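PDB 7BYT: galactan 1,3-beta-galactosidase from Phanerochaete chrysosporium, which probably removes galactose from the ends of beta-1,3-galactan chains with a family 43 glycoside hydrolase domain and binds galactose and calcium through a carbohydrate-binding module. Local coordinates for residues Ser364-Val369 with Asp382-Gly387; Asn368-Val373 with Ser412-Tyr417. All blocks are in the same frame, centred on the assembly; numbering follows the deposited sequence.

Contact 1 (Ser364-Val369 with Asp382-Gly387); sequences STYRNV and DQPDSG. With NAG (2-acetamido-2-deoxy-beta-D-glucopyranose), chain B; GAL (beta-D-galactopyranose), chain G.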
loop_
_atom_site.group_PDB
_atom_site.type_symbol
_atom_site.label_atom_id
_atom_site.label_comp_id
_atom_site.label_asym_id
_atom_site.label_seq_id
_atom_site.Cartn_x
_atom_site.Cartn_y
_atom_site.Cartn_z
ATOM N N SER A 364 4.274 -18.098 -8.646
ATOM C CA SER A 364 4.607 -16.699 -8.855
ATOM C C SER A 364 3.437 -15.905 -9.407
ATOM O O SER A 364 3.544 -14.682 -9.553
ATOM C CB SER A 364 5.815 -16.589 -9.788
ATOM O OG SER A 364 5.433 -16.908 -11.111
ATOM N N THR A 365 2.333 -16.578 -9.701
ATOM C CA THR A 365 1.145 -16.008 -10.304
ATOM C C THR A 365 -0.035 -16.233 -9.367
ATOM O O THR A 365 0.026 -17.051 -8.441
ATOM C CB THR A 365 0.894 -16.697 -11.650
ATOM O OG1 THR A 365 0.975 -18.117 -11.469
ATOM C CG2 THR A 365 1.969 -16.279 -12.649
ATOM N N TYR A 366 -1.108 -15.482 -9.601
ATOM C CA TYR A 366 -2.281 -15.581 -8.746
ATOM C C TYR A 366 -2.978 -16.917 -8.944
ATOM O O TYR A 366 -3.010 -17.469 -10.050
ATOM C CB TYR A 366 -3.282 -14.483 -9.106
ATOM C CG TYR A 366 -2.988 -13.105 -8.554
ATOM C CD1 TYR A 366 -1.685 -12.660 -8.364
ATOM C CD2 TYR A 366 -4.029 -12.244 -8.245
ATOM C CE1 TYR A 366 -1.428 -11.385 -7.870
ATOM C CE2 TYR A 366 -3.791 -10.984 -7.749
ATOM C CZ TYR A 366 -2.493 -10.560 -7.566
ATOM O OH TYR A 366 -2.257 -9.297 -7.076
ATOM N N ARG A 367 -3.533 -17.437 -7.862
ATOM C CA ARG A 367 -4.569 -18.450 -7.921
ATOM C C ARG A 367 -5.892 -17.771 -7.566
ATOM O O ARG A 367 -5.975 -16.548 -7.461
ATOM C CB ARG A 367 -4.214 -19.614 -6.990
ATOM C CG ARG A 367 -2.985 -20.410 -7.429
ATOM C CD ARG A 367 -2.790 -21.616 -6.529
ATOM N NE ARG A 367 -1.591 -22.364 -6.893
ATOM C CZ ARG A 367 -1.345 -23.612 -6.502
ATOM N NH1 ARG A 367 -2.212 -24.268 -5.738
ATOM N NH2 ARG A 367 -0.221 -24.210 -6.883
ATOM N N ASN A 368 -6.935 -18.563 -7.382
ATOM C CA ASN A 368 -8.203 -18.030 -6.896
ATOM C C ASN A 368 -8.992 -19.204 -6.351
ATOM O O ASN A 368 -8.654 -20.364 -6.595
ATOM C CB ASN A 368 -8.992 -17.310 -8.006
ATOM C CG ASN A 368 -8.856 -18.011 -9.309
ATOM O OD1 ASN A 368 -9.345 -19.131 -9.472
ATOM N ND2 ASN A 368 -8.166 -17.384 -10.243
ATOM N N VAL A 369 -10.059 -18.891 -5.624
ATOM C CA VAL A 369 -10.885 -19.916 -4.993
ATOM C C VAL A 369 -12.351 -19.528 -5.104
ATOM O O VAL A 369 -12.713 -18.366 -4.908
ATOM C CB VAL A 369 -10.466 -20.175 -3.526
ATOM C CG1 VAL A 369 -10.723 -18.962 -2.610
ATOM C CG2 VAL A 369 -11.142 -21.443 -2.995
ATOM N N ASP A 382 -9.685 -13.784 -5.552
ATOM C CA ASP A 382 -8.291 -13.818 -5.981
ATOM C C ASP A 382 -7.376 -14.182 -4.822
ATOM O O ASP A 382 -7.568 -13.727 -3.691
ATOM C CB ASP A 382 -7.849 -12.431 -6.445
ATOM C CG ASP A 382 -8.428 -12.039 -7.774
ATOM O OD1 ASP A 382 -8.550 -12.896 -8.670
ATOM O OD2 ASP A 382 -8.751 -10.840 -7.926
ATOM N N GLN A 383 -6.340 -14.971 -5.122
ATOM C CA GLN A 383 -5.347 -15.372 -4.127
ATOM C C GLN A 383 -3.961 -15.085 -4.688
ATOM O O GLN A 383 -3.370 -15.924 -5.381
ATOM C CB GLN A 383 -5.534 -16.836 -3.750
ATOM C CG GLN A 383 -6.858 -17.106 -3.032
ATOM C CD GLN A 383 -7.105 -18.578 -2.810
ATOM O OE1 GLN A 383 -7.042 -19.371 -3.742
ATOM N NE2 GLN A 383 -7.356 -18.959 -1.556
ATOM N N PRO A 384 -3.412 -13.904 -4.417
ATOM C CA PRO A 384 -2.079 -13.564 -4.928
ATOM C C PRO A 384 -1.027 -14.579 -4.501
ATOM O O PRO A 384 -1.190 -15.315 -3.523
ATOM C CB PRO A 384 -1.802 -12.199 -4.290
ATOM C CG PRO A 384 -3.187 -11.604 -4.050
ATOM C CD PRO A 384 -4.053 -12.785 -3.698
ATOM N N ASP A 385 0.068 -14.615 -5.260
ATOM C CA ASP A 385 1.257 -15.339 -4.819
ATOM C C ASP A 385 1.628 -14.886 -3.408
ATOM O O ASP A 385 1.585 -13.695 -3.100
ATOM C CB ASP A 385 2.408 -15.070 -5.806
ATOM C CG ASP A 385 2.653 -13.578 -6.074
ATOM O OD1 ASP A 385 1.807 -12.905 -6.708
ATOM O OD2 ASP A 385 3.730 -13.081 -5.671
ATOM N N SER A 386 1.936 -15.835 -2.524
ATOM C CA SER A 386 2.157 -15.471 -1.133
ATOM C C SER A 386 3.625 -15.402 -0.760
ATOM O O SER A 386 3.942 -14.927 0.337
ATOM C CB SER A 386 1.471 -16.455 -0.185
ATOM O OG SER A 386 2.140 -17.706 -0.199
ATOM N N GLY A 387 4.513 -15.873 -1.630
ATOM C CA GLY A 387 5.926 -15.936 -1.324
ATOM C C GLY A 387 6.424 -17.316 -0.965
ATOM O O GLY A 387 7.638 -17.502 -0.825
HETATM C C1 NAG B . -7.888 -18.029 -11.495
HETATM C C2 NAG B . -7.814 -17.071 -12.669
HETATM C C3 NAG B . -7.317 -17.805 -13.914
HETATM C C4 NAG B . -6.013 -18.544 -13.620
HETATM C C5 NAG B . -6.166 -19.416 -12.375
HETATM C C6 NAG B . -4.867 -20.048 -11.929
HETATM C C7 NAG B . -9.290 -15.127 -12.895
HETATM C C8 NAG B . -10.691 -14.656 -13.141
HETATM N N2 NAG B . -9.108 -16.450 -12.910
HETATM O O3 NAG B . -7.113 -16.847 -14.947
HETATM O O4 NAG B . -5.675 -19.416 -14.694
HETATM O O5 NAG B . -6.621 -18.612 -11.281
HETATM O O6 NAG B . -5.064 -20.821 -10.751
HETATM O O7 NAG B . -8.357 -14.342 -12.724
HETATM C C1 GAL G . 0.937 -26.861 -4.489
HETATM C C2 GAL G . -0.086 -26.893 -3.352
HETATM C C3 GAL G . -1.009 -28.125 -3.467
HETATM C C4 GAL G . -1.671 -28.166 -4.845
HETATM C C5 GAL G . -0.558 -28.089 -5.884
HETATM C C6 GAL G . -1.058 -28.017 -7.314
HETATM O O1 GAL G . 1.675 -25.656 -4.440
HETATM O O2 GAL G . 0.584 -26.950 -2.098
HETATM O O3 GAL G . -2.033 -28.100 -2.462
HETATM O O4 GAL G . -2.558 -27.039 -5.042
HETATM O O5 GAL G . 0.250 -26.911 -5.703
HETATM O O6 GAL G . 0.020 -28.279 -8.229
HETATM O O HOH W 1 1.757 -12.576 -9.408
HETATM O O HOH W 2 -6.977 -14.838 -9.767
#
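R367 and Q383 form an antiparallel hydrogen-bonded pair at the open end of the beta hairpin made by strands 367-373 and 379-383. The hairpin lies in the carbohydrate-binding module, which has the beta-sandwich fold of its family. R367 N donates to Q383 O at 2.9 Å, and Q383 N returns a bond to R367 O at 2.8 Å. N368 and D382 follow as a non-hydrogen-bonded pair.

Beyond the strand ends the Y366 ring packs on P384. P384 lies over one face of the Y366 ring in a CH-pi contact, with P384 CA 3.6 Å from the ring centroid and close to the ring normal. P384 CB also packs on Y366 CE1. The CG of Y366 is anti to the carbonyl carbon (chi1 -79°), which turns the ring over the proline. A water donates to both S364 O and D385 OD1. Y240 of helix 237-240 touches Y366 and P384. D385 OD1 is hydrogen-bonded to Y240 OH and OD2 forms a salt bridge with R237, so this end of the module meets the catalytic domain.

The Q383 side chain runs out extended beyond CG and brings its amide to V369, with Q383 NE2 3.5 Å from V369 CG1. Its OE1 accepts from A419 N.

R367 reaches away from the hairpin to galactose. D363 forms a salt bridge with its NE. R367 NH1 donates to galactose O4 at 2.9 Å, and R367 NH2 donates to galactose O5 at 3.0 Å, nearly straight at 170°.

Contact 2 (Asn368-Val373 with Ser412-Tyr417); sequences NVTVSV and SGQSNY. With NAG (2-acetamido-2-deoxy-beta-D-glucopyranose), chain B; GAL (beta-D-galactopyranose), chain G.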
loop_
_atom_site.group_PDB
_atom_site.type_symbol
_atom_site.label_atom_id
_atom_site.label_comp_id
_atom_site.label_asym_id
_atom_site.label_seq_id
_atom_site.Cartn_x
_atom_site.Cartn_y
_atom_site.Cartn_z
ATOM N N ASN A 368 -6.935 -18.563 -7.382
ATOM C CA ASN A 368 -8.203 -18.030 -6.896
ATOM C C ASN A 368 -8.992 -19.204 -6.351
ATOM O O ASN A 368 -8.654 -20.364 -6.595
ATOM C CB ASN A 368 -8.992 -17.310 -8.006
ATOM C CG ASN A 368 -8.856 -18.011 -9.309
ATOM O OD1 ASN A 368 -9.345 -19.131 -9.472
ATOM N ND2 ASN A 368 -8.166 -17.384 -10.243
ATOM N N VAL A 369 -10.059 -18.891 -5.624
ATOM C CA VAL A 369 -10.885 -19.916 -4.993
ATOM C C VAL A 369 -12.351 -19.528 -5.104
ATOM O O VAL A 369 -12.713 -18.366 -4.908
ATOM C CB VAL A 369 -10.466 -20.175 -3.526
ATOM C CG1 VAL A 369 -10.723 -18.962 -2.610
ATOM C CG2 VAL A 369 -11.142 -21.443 -2.995
ATOM N N THR A 370 -13.193 -20.503 -5.431
ATOM C CA THR A 370 -14.629 -20.260 -5.399
ATOM C C THR A 370 -15.138 -20.368 -3.967
ATOM O O THR A 370 -14.646 -21.170 -3.164
ATOM C CB THR A 370 -15.378 -21.266 -6.274
ATOM O OG1 THR A 370 -15.163 -22.587 -5.757
ATOM C CG2 THR A 370 -14.907 -21.190 -7.715
ATOM N N VAL A 371 -16.141 -19.554 -3.650
ATOM C CA VAL A 371 -16.713 -19.494 -2.309
ATOM C C VAL A 371 -18.231 -19.480 -2.441
ATOM O O VAL A 371 -18.782 -18.648 -3.175
ATOM C CB VAL A 371 -16.240 -18.239 -1.550
ATOM C CG1 VAL A 371 -16.815 -18.231 -0.144
ATOM C CG2 VAL A 371 -14.713 -18.179 -1.495
ATOM N N SER A 372 -18.901 -20.395 -1.742
ATOM C CA SER A 372 -20.355 -20.417 -1.658
ATOM C C SER A 372 -20.752 -20.374 -0.194
ATOM O O SER A 372 -20.237 -21.150 0.619
ATOM C CB SER A 372 -20.921 -21.680 -2.315
ATOM O OG SER A 372 -22.303 -21.830 -2.037
ATOM N N VAL A 373 -21.665 -19.470 0.145
ATOM C CA VAL A 373 -22.160 -19.334 1.507
ATOM C C VAL A 373 -23.557 -19.940 1.568
ATOM O O VAL A 373 -24.458 -19.508 0.838
ATOM C CB VAL A 373 -22.185 -17.860 1.936
ATOM C CG1 VAL A 373 -22.774 -17.722 3.320
ATOM C CG2 VAL A 373 -20.772 -17.277 1.896
ATOM N N SER A 412 -15.377 -25.505 -4.933
ATOM C CA SER A 412 -16.285 -26.215 -5.823
ATOM C C SER A 412 -16.248 -25.652 -7.241
ATOM O O SER A 412 -16.166 -24.438 -7.446
ATOM C CB SER A 412 -17.710 -26.144 -5.289
ATOM O OG SER A 412 -18.586 -26.885 -6.134
ATOM N N GLY A 413 -16.319 -26.549 -8.228
ATOM C CA GLY A 413 -16.574 -26.159 -9.601
ATOM C C GLY A 413 -15.383 -25.680 -10.398
ATOM O O GLY A 413 -15.449 -25.672 -11.632
ATOM N N GLN A 414 -14.288 -25.290 -9.756
ATOM C CA GLN A 414 -13.170 -24.710 -10.480
ATOM C C GLN A 414 -12.219 -25.792 -10.968
ATOM O O GLN A 414 -11.904 -26.743 -10.244
ATOM C CB GLN A 414 -12.428 -23.686 -9.621
ATOM C CG GLN A 414 -11.827 -24.233 -8.342
ATOM C CD GLN A 414 -11.192 -23.147 -7.505
ATOM O OE1 GLN A 414 -11.729 -22.751 -6.475
ATOM N NE2 GLN A 414 -10.035 -22.663 -7.944
ATOM N N SER A 415 -11.759 -25.639 -12.213
ATOM C CA SER A 415 -10.847 -26.617 -12.791
ATOM C C SER A 415 -9.407 -26.395 -12.356
ATOM O O SER A 415 -8.615 -27.342 -12.381
ATOM C CB SER A 415 -10.939 -26.612 -14.323
ATOM O OG SER A 415 -10.642 -25.333 -14.842
ATOM N N ASN A 416 -9.060 -25.178 -11.949
ATOM C CA ASN A 416 -7.715 -24.867 -11.495
ATOM C C ASN A 416 -7.591 -25.139 -10.000
ATOM O O ASN A 416 -8.578 -25.149 -9.257
ATOM C CB ASN A 416 -7.392 -23.393 -11.769
ATOM C CG ASN A 416 -8.368 -22.436 -11.086
ATOM O OD1 ASN A 416 -9.582 -22.532 -11.279
ATOM N ND2 ASN A 416 -7.840 -21.504 -10.293
ATOM N N TYR A 417 -6.357 -25.372 -9.565
ATOM C CA TYR A 417 -6.089 -25.482 -8.137
ATOM C C TYR A 417 -6.147 -24.111 -7.476
ATOM O O TYR A 417 -5.548 -23.136 -7.955
ATOM C CB TYR A 417 -4.721 -26.115 -7.896
ATOM C CG TYR A 417 -4.698 -27.612 -8.112
ATOM C CD1 TYR A 417 -5.390 -28.469 -7.266
ATOM C CD2 TYR A 417 -3.999 -28.164 -9.174
ATOM C CE1 TYR A 417 -5.374 -29.843 -7.464
ATOM C CE2 TYR A 417 -3.975 -29.533 -9.381
ATOM C CZ TYR A 417 -4.667 -30.364 -8.530
ATOM O OH TYR A 417 -4.644 -31.730 -8.739
HETATM C C1 NAG B . -7.888 -18.029 -11.495
HETATM C C2 NAG B . -7.814 -17.071 -12.669
HETATM C C3 NAG B . -7.317 -17.805 -13.914
HETATM C C4 NAG B . -6.013 -18.544 -13.620
HETATM C C5 NAG B . -6.166 -19.416 -12.375
HETATM C C6 NAG B . -4.867 -20.048 -11.929
HETATM C C7 NAG B . -9.290 -15.127 -12.895
HETATM C C8 NAG B . -10.691 -14.656 -13.141
HETATM N N2 NAG B . -9.108 -16.450 -12.910
HETATM O O3 NAG B . -7.113 -16.847 -14.947
HETATM O O4 NAG B . -5.675 -19.416 -14.694
HETATM O O5 NAG B . -6.621 -18.612 -11.281
HETATM O O6 NAG B . -5.064 -20.821 -10.751
HETATM O O7 NAG B . -8.357 -14.342 -12.724
HETATM C C1 GAL G . 0.937 -26.861 -4.489
HETATM C C2 GAL G . -0.086 -26.893 -3.352
HETATM C C3 GAL G . -1.009 -28.125 -3.467
HETATM C C4 GAL G . -1.671 -28.166 -4.845
HETATM C C5 GAL G . -0.558 -28.089 -5.884
HETATM C C6 GAL G . -1.058 -28.017 -7.314
HETATM O O1 GAL G . 1.675 -25.656 -4.440
HETATM O O2 GAL G . 0.584 -26.950 -2.098
HETATM O O3 GAL G . -2.033 -28.100 -2.462
HETATM O O4 GAL G . -2.558 -27.039 -5.042
HETATM O O5 GAL G . 0.250 -26.911 -5.703
HETATM O O6 GAL G . 0.020 -28.279 -8.229
HETATM O O HOH W 3 -11.286 -20.415 -10.989
HETATM O O HOH W 4 -17.060 -23.461 -3.418
#
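The amide of Q414 meets the backbone of strand 367-373 at N368 and T370 with its polar edge. N368 O lies in the amide plane of Q414, and Q414 NE2 donates to it at 3.0 Å along a nearly straight line (173°). T370 N donates to Q414 OE1 at 2.9 Å, from above the carbonyl plane. The two bonds fix the rotation of the amide. The N416 amide is turned 63° from that of N368, and the two side chains cross at about a right angle. N416 ND2 donates to N368 OD1 at 2.9 Å and also to O6 of the N-acetylglucosamine linked to N368 ND2. Water 3 joins N368 OD1 to N416 OD1. On one face of the Y417 ring lies C6 of galactose, 3.5 Å from Y417 CD2 and offset toward the rim. Y334 and H337 also meet this ring.

Segment 412-417 belongs to the loop between strands 405-410 and 420-426 of the carbohydrate-binding module, a beta-sandwich. It runs from the side of strand 367-373 to the galactose site, which D420 and Y334 help to form.

At the start of the segment the bond comes from a hydroxyl. T370 OG1 lies between the backbone N and the carbonyl carbon (chi1 62°), turned to S412, and donates to S412 O at 2.7 Å. Water 4 accepts from S412 N and gives a weak bond to T370 O.

How the contacts relate
Both contacts start from strand 367-373 and share N368 and V369. Their centres lie about 13 Å apart. In contact 1 the start of this strand and the turn before it meet the end of strand 379-383, the next strand of the hairpin and an outermost one of its five-stranded sheet. In contact 2 the partner comes later in the chain, from the loop that follows strand 405-410, the neighbour on the other side in the sheet. The contacts touch where R367 CD packs against Y417 O, 3.5 Å away. R367 of contact 1 and Y417 of contact 2 both reach the same galactose, so hairpin and loop together line one sugar-binding site of the module.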